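Long-range contact in AvrRpt2 (Erwinia amylovora, PDB 6HQZ), which probably acts as a papain-like cysteine protease of the C70 family, a type III effector that the fire blight pathogen delivers into plant cells: residues L43-R55 / Q139-Y151. Residues are numbered along the deposited sequence; the frame is centred on the assembly and turned at random.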
loop_
_atom_site.group_PDB
_atom_site.type_symbol
_atom_site.label_atom_id
_atom_site.label_comp_id
_atom_site.label_asym_id
_atom_site.label_seq_id
_atom_site.Cartn_x
_atom_site.Cartn_y
_atom_site.Cartn_z
ATOM N N LEU A 43 19.628 3.885 -21.388
ATOM C CA LEU A 43 18.756 4.382 -20.365
ATOM C C LEU A 43 18.984 3.585 -19.079
ATOM O O LEU A 43 18.983 4.182 -18.019
ATOM C CB LEU A 43 17.290 4.259 -20.806
ATOM C CG LEU A 43 16.233 4.632 -19.764
ATOM C CD1 LEU A 43 16.434 6.075 -19.399
ATOM C CD2 LEU A 43 14.824 4.356 -20.239
ATOM N N TYR A 44 19.190 2.261 -19.169
ATOM C CA TYR A 44 19.144 1.423 -17.961
ATOM C C TYR A 44 20.457 0.859 -17.511
ATOM O O TYR A 44 20.580 0.372 -16.357
ATOM C CB TYR A 44 18.137 0.283 -18.149
ATOM C CG TYR A 44 16.744 0.755 -18.063
ATOM C CD1 TYR A 44 16.268 1.391 -16.933
ATOM C CD2 TYR A 44 15.872 0.592 -19.121
ATOM C CE1 TYR A 44 14.958 1.872 -16.856
ATOM C CE2 TYR A 44 14.575 1.050 -19.055
ATOM C CZ TYR A 44 14.088 1.690 -17.924
ATOM O OH TYR A 44 12.778 2.171 -17.866
ATOM N N ASP A 45 21.439 0.902 -18.384
ATOM C CA ASP A 45 22.707 0.278 -18.075
ATOM C C ASP A 45 23.953 1.068 -18.453
ATOM O O ASP A 45 25.022 0.487 -18.493
ATOM C CB ASP A 45 22.803 -1.090 -18.733
ATOM C CG ASP A 45 23.859 -1.979 -18.073
ATOM O OD1 ASP A 45 24.242 -1.753 -16.894
ATOM O OD2 ASP A 45 24.354 -2.873 -18.767
ATOM N N SER A 46 23.851 2.367 -18.713
ATOM C CA SER A 46 25.049 3.135 -19.164
ATOM C C SER A 46 25.807 3.647 -17.967
ATOM O O SER A 46 25.201 3.916 -16.963
ATOM C CB SER A 46 24.672 4.356 -20.014
ATOM O OG SER A 46 24.566 4.028 -21.383
ATOM N N SER A 47 27.124 3.779 -18.095
ATOM C CA SER A 47 27.953 4.563 -17.147
ATOM C C SER A 47 28.897 5.545 -17.900
ATOM O O SER A 47 28.929 5.546 -19.120
ATOM C CB SER A 47 28.751 3.637 -16.237
ATOM O OG SER A 47 29.226 4.354 -15.097
ATOM N N GLY A 48 29.641 6.393 -17.189
ATOM C CA GLY A 48 30.444 7.458 -17.836
ATOM C C GLY A 48 29.567 8.460 -18.605
ATOM O O GLY A 48 28.460 8.734 -18.148
ATOM N N PRO A 49 30.036 9.006 -19.774
ATOM C CA PRO A 49 29.315 10.087 -20.515
ATOM C C PRO A 49 27.952 9.724 -21.093
ATOM O O PRO A 49 26.979 10.420 -20.837
ATOM C CB PRO A 49 30.279 10.456 -21.662
ATOM C CG PRO A 49 31.195 9.286 -21.789
ATOM C CD PRO A 49 31.361 8.758 -20.385
ATOM N N GLN A 50 27.884 8.621 -21.836
ATOM C CA GLN A 50 26.647 8.149 -22.435
ATOM C C GLN A 50 25.531 7.930 -21.345
ATOM O O GLN A 50 24.311 7.843 -21.670
ATOM C CB GLN A 50 26.949 6.870 -23.251
ATOM C CG GLN A 50 25.718 6.187 -23.848
ATOM C CD GLN A 50 26.056 5.087 -24.838
ATOM O OE1 GLN A 50 26.119 5.333 -26.026
ATOM N NE2 GLN A 50 26.237 3.858 -24.348
ATOM N N GLY A 51 25.977 7.851 -20.071
ATOM C CA GLY A 51 25.141 7.674 -18.894
ATOM C C GLY A 51 24.799 8.899 -18.059
ATOM O O GLY A 51 23.670 9.007 -17.601
ATOM N N LEU A 52 25.744 9.797 -17.802
ATOM C CA LEU A 52 25.393 11.093 -17.159
ATOM C C LEU A 52 24.420 11.949 -18.027
ATOM O O LEU A 52 23.655 12.780 -17.468
ATOM C CB LEU A 52 26.640 11.934 -16.749
ATOM C CG LEU A 52 27.010 11.830 -15.247
ATOM C CD1 LEU A 52 27.745 10.514 -14.963
ATOM C CD2 LEU A 52 27.790 13.030 -14.719
ATOM N N GLN A 53 24.491 11.730 -19.360
ATOM C CA GLN A 53 23.619 12.346 -20.360
ATOM C C GLN A 53 22.246 11.794 -20.296
ATOM O O GLN A 53 21.310 12.577 -20.301
ATOM C CB GLN A 53 24.091 12.122 -21.822
ATOM C CG GLN A 53 23.049 12.616 -22.871
ATOM C CD GLN A 53 23.526 12.709 -24.325
ATOM O OE1 GLN A 53 24.708 12.908 -24.609
ATOM N NE2 GLN A 53 22.577 12.604 -25.252
ATOM N N GLN A 54 22.120 10.453 -20.361
ATOM C CA GLN A 54 20.818 9.815 -20.353
ATOM C C GLN A 54 20.170 10.074 -18.983
ATOM O O GLN A 54 18.959 10.214 -18.928
ATOM C CB GLN A 54 20.846 8.291 -20.704
ATOM C CG GLN A 54 20.638 7.938 -22.196
ATOM C CD GLN A 54 19.173 8.015 -22.709
ATOM O OE1 GLN A 54 18.628 9.117 -22.961
ATOM N NE2 GLN A 54 18.566 6.851 -22.953
ATOM N N ARG A 55 20.972 10.184 -17.913
ATOM C CA ARG A 55 20.445 10.602 -16.604
ATOM C C ARG A 55 19.841 12.011 -16.647
ATOM O O ARG A 55 18.772 12.237 -16.089
ATOM C CB ARG A 55 21.514 10.537 -15.479
ATOM C CG ARG A 55 21.021 10.947 -14.061
ATOM C CD ARG A 55 19.788 10.127 -13.620
ATOM N NE ARG A 55 19.320 10.515 -12.289
ATOM C CZ ARG A 55 18.200 10.087 -11.713
ATOM N NH1 ARG A 55 17.369 9.272 -12.350
ATOM N NH2 ARG A 55 17.881 10.510 -10.490
ATOM N N GLN A 139 16.647 -9.776 -9.328
ATOM C CA GLN A 139 17.893 -10.078 -10.068
ATOM C C GLN A 139 18.059 -9.204 -11.298
ATOM O O GLN A 139 19.176 -8.834 -11.629
ATOM C CB GLN A 139 17.885 -11.496 -10.555
ATOM C CG GLN A 139 19.133 -11.860 -11.369
ATOM C CD GLN A 139 18.986 -13.262 -11.938
ATOM O OE1 GLN A 139 18.174 -14.058 -11.438
ATOM N NE2 GLN A 139 19.759 -13.571 -12.990
ATOM N N ARG A 140 16.940 -8.865 -11.925
ATOM C CA ARG A 140 16.978 -8.290 -13.291
ATOM C C ARG A 140 16.602 -6.851 -13.389
ATOM O O ARG A 140 16.817 -6.260 -14.422
ATOM C CB ARG A 140 16.073 -9.122 -14.190
ATOM C CG ARG A 140 16.505 -10.572 -14.224
ATOM C CD ARG A 140 15.661 -11.408 -15.149
ATOM N NE ARG A 140 16.315 -12.708 -15.302
ATOM C CZ ARG A 140 17.425 -12.885 -16.018
ATOM N NH1 ARG A 140 17.970 -11.864 -16.715
ATOM N NH2 ARG A 140 18.000 -14.073 -16.043
ATOM N N LEU A 141 16.129 -6.250 -12.300
ATOM C CA LEU A 141 15.815 -4.840 -12.292
ATOM C C LEU A 141 17.031 -3.995 -12.596
ATOM O O LEU A 141 18.188 -4.397 -12.281
ATOM C CB LEU A 141 15.271 -4.416 -10.902
ATOM C CG LEU A 141 14.800 -2.986 -10.754
ATOM C CD1 LEU A 141 13.578 -2.622 -11.596
ATOM C CD2 LEU A 141 14.481 -2.735 -9.277
ATOM N N ALA A 142 16.797 -2.875 -13.257
ATOM C CA ALA A 142 17.879 -1.937 -13.585
ATOM C C ALA A 142 18.479 -1.162 -12.391
ATOM O O ALA A 142 18.533 0.024 -12.431
ATOM C CB ALA A 142 17.390 -0.959 -14.639
ATOM N N TRP A 143 19.065 -1.876 -11.455
ATOM C CA TRP A 143 19.616 -1.310 -10.217
ATOM C C TRP A 143 20.651 -0.238 -10.434
ATOM O O TRP A 143 20.816 0.620 -9.599
ATOM C CB TRP A 143 20.219 -2.411 -9.375
ATOM C CG TRP A 143 19.243 -3.344 -8.877
ATOM C CD1 TRP A 143 19.017 -4.581 -9.318
ATOM C CD2 TRP A 143 18.322 -3.111 -7.823
ATOM N NE1 TRP A 143 18.024 -5.171 -8.594
ATOM C CE2 TRP A 143 17.558 -4.279 -7.679
ATOM C CE3 TRP A 143 18.082 -2.034 -6.970
ATOM C CZ2 TRP A 143 16.537 -4.409 -6.708
ATOM C CZ3 TRP A 143 17.097 -2.173 -5.962
ATOM C CH2 TRP A 143 16.323 -3.346 -5.870
ATOM N N ARG A 144 21.319 -0.247 -11.577
ATOM C CA ARG A 144 22.392 0.672 -11.846
ATOM C C ARG A 144 21.942 2.106 -11.985
ATOM O O ARG A 144 22.769 3.036 -11.814
ATOM C CB ARG A 144 23.214 0.276 -13.089
ATOM C CG ARG A 144 24.351 1.203 -13.410
ATOM C CD ARG A 144 25.172 0.679 -14.571
ATOM N NE ARG A 144 26.557 0.918 -14.305
ATOM C CZ ARG A 144 27.536 0.380 -15.021
ATOM N NH1 ARG A 144 27.259 -0.425 -16.063
ATOM N NH2 ARG A 144 28.785 0.641 -14.688
ATOM N N VAL A 145 20.672 2.318 -12.260
ATOM C CA VAL A 145 20.192 3.691 -12.517
ATOM C C VAL A 145 19.109 4.041 -11.517
ATOM O O VAL A 145 18.296 3.163 -11.155
ATOM C CB VAL A 145 19.682 3.922 -13.956
ATOM C CG1 VAL A 145 20.857 3.775 -14.930
ATOM C CG2 VAL A 145 18.528 3.005 -14.338
ATOM N N PRO A 146 19.073 5.274 -11.074
ATOM C CA PRO A 146 18.060 5.645 -10.084
ATOM C C PRO A 146 16.645 5.653 -10.644
ATOM O O PRO A 146 15.699 5.655 -9.861
ATOM C CB PRO A 146 18.465 7.073 -9.665
ATOM C CG PRO A 146 19.828 7.228 -10.135
ATOM C CD PRO A 146 20.019 6.377 -11.323
ATOM N N HIS A 147 16.507 5.641 -11.966
ATOM C CA HIS A 147 15.192 5.755 -12.625
ATOM C C HIS A 147 14.669 4.421 -13.075
ATOM O O HIS A 147 13.868 4.357 -13.980
ATOM C CB HIS A 147 15.200 6.754 -13.776
ATOM C CG HIS A 147 16.352 6.608 -14.719
ATOM N ND1 HIS A 147 17.540 7.277 -14.544
ATOM C CD2 HIS A 147 16.497 5.868 -15.847
ATOM C CE1 HIS A 147 18.370 6.955 -15.525
ATOM N NE2 HIS A 147 17.771 6.072 -16.308
ATOM N N ALA A 148 15.114 3.367 -12.404
ATOM C CA ALA A 148 14.733 2.010 -12.682
ATOM C C ALA A 148 13.207 1.806 -12.619
ATOM O O ALA A 148 12.686 0.987 -13.387
ATOM C CB ALA A 148 15.467 1.056 -11.757
ATOM N N MET A 149 12.515 2.550 -11.729
ATOM C CA MET A 149 11.099 2.327 -11.433
ATOM C C MET A 149 10.463 3.700 -11.390
ATOM O O MET A 149 10.820 4.505 -10.504
ATOM C CB MET A 149 10.991 1.657 -10.057
ATOM C CG MET A 149 11.360 0.140 -10.084
ATOM S SD MET A 149 11.456 -0.472 -8.415
ATOM C CE MET A 149 9.769 -0.501 -7.963
ATOM N N LEU A 150 9.588 3.985 -12.363
ATOM C CA LEU A 150 8.947 5.253 -12.503
ATOM C C LEU A 150 7.452 5.142 -12.249
ATOM O O LEU A 150 6.807 4.132 -12.571
ATOM C CB LEU A 150 9.169 5.865 -13.880
ATOM C CG LEU A 150 10.586 6.304 -14.227
ATOM C CD1 LEU A 150 10.623 6.858 -15.647
ATOM C CD2 LEU A 150 11.140 7.368 -13.284
ATOM N N TYR A 151 6.906 6.222 -11.695
ATOM C CA TYR A 151 5.461 6.283 -11.432
ATOM C C TYR A 151 4.900 7.640 -11.754
ATOM O O TYR A 151 5.679 8.617 -11.911
ATOM C CB TYR A 151 5.167 5.860 -9.985
ATOM C CG TYR A 151 5.713 6.784 -8.896
ATOM C CD1 TYR A 151 4.956 7.874 -8.420
ATOM C CD2 TYR A 151 6.967 6.532 -8.304
ATOM C CE1 TYR A 151 5.464 8.713 -7.423
ATOM C CE2 TYR A 151 7.464 7.344 -7.308
ATOM C CZ TYR A 151 6.724 8.427 -6.892
ATOM O OH TYR A 151 7.260 9.162 -5.922
HETATM O O HOH W 1 11.820 3.055 -15.528
HETATM O O HOH W 2 21.055 -1.408 -14.396
#
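The imidazole of His147 lies between Arg55 and Leu43, meeting both at its edge, while CB of Val145, two residues earlier, lies over one face toward its rim. Arg55 NH1 donates to His147 ND1 at 3.0 Å, nearly in the ring plane, and guanidinium and ring are almost coplanar, 13° apart. The other nitrogen points to the backbone: His147 NE2 donates to Leu43 O at 2.8 Å, fairly straight at 154° but tilted from both ring and carbonyl planes. Histidine suits this place because one flat ring can accept at ND1 and donate at NE2, and two bonds limit its rotation. Its CG stands between backbone N and carbonyl carbon (chi1 47°), turning the ring toward the helical residues. Pro146 CG lies over the centre of one face of the Arg55 guanidinium, a compact apolar ring against a planar group. Arginine suits its place by bonding ND1 through NH1 while NH2 salt-bridges Glu69 of strand 67-69. Tyr44 carries Leu43 CG over one ring face; Val145 CG2 meets its edge, and Ala142 CB, small enough to fit close, comes obliquely to 3.5 Å from CD1. Tyrosine adds to this apolar ring a hydroxyl that reaches water 1, bridging to His147 O; water 2 links Tyr44 O with Arg144 N. Farther out, Ser47 CB sits over one face of the Arg144 guanidinium, and Asp45 OD1 lies at its edge, joined to NH1 by a long, weak salt bridge (3.4 Å). Within the papain-like protease domain, this packing joins residues of helix 40-45, those just after it and Arg55 of helix 49-65 to two successive type I turns leading from helix 134-140 into strand 149-152 of the antiparallel sheet, whose strand 104-113 packs Trp104 and Met106 on Tyr44.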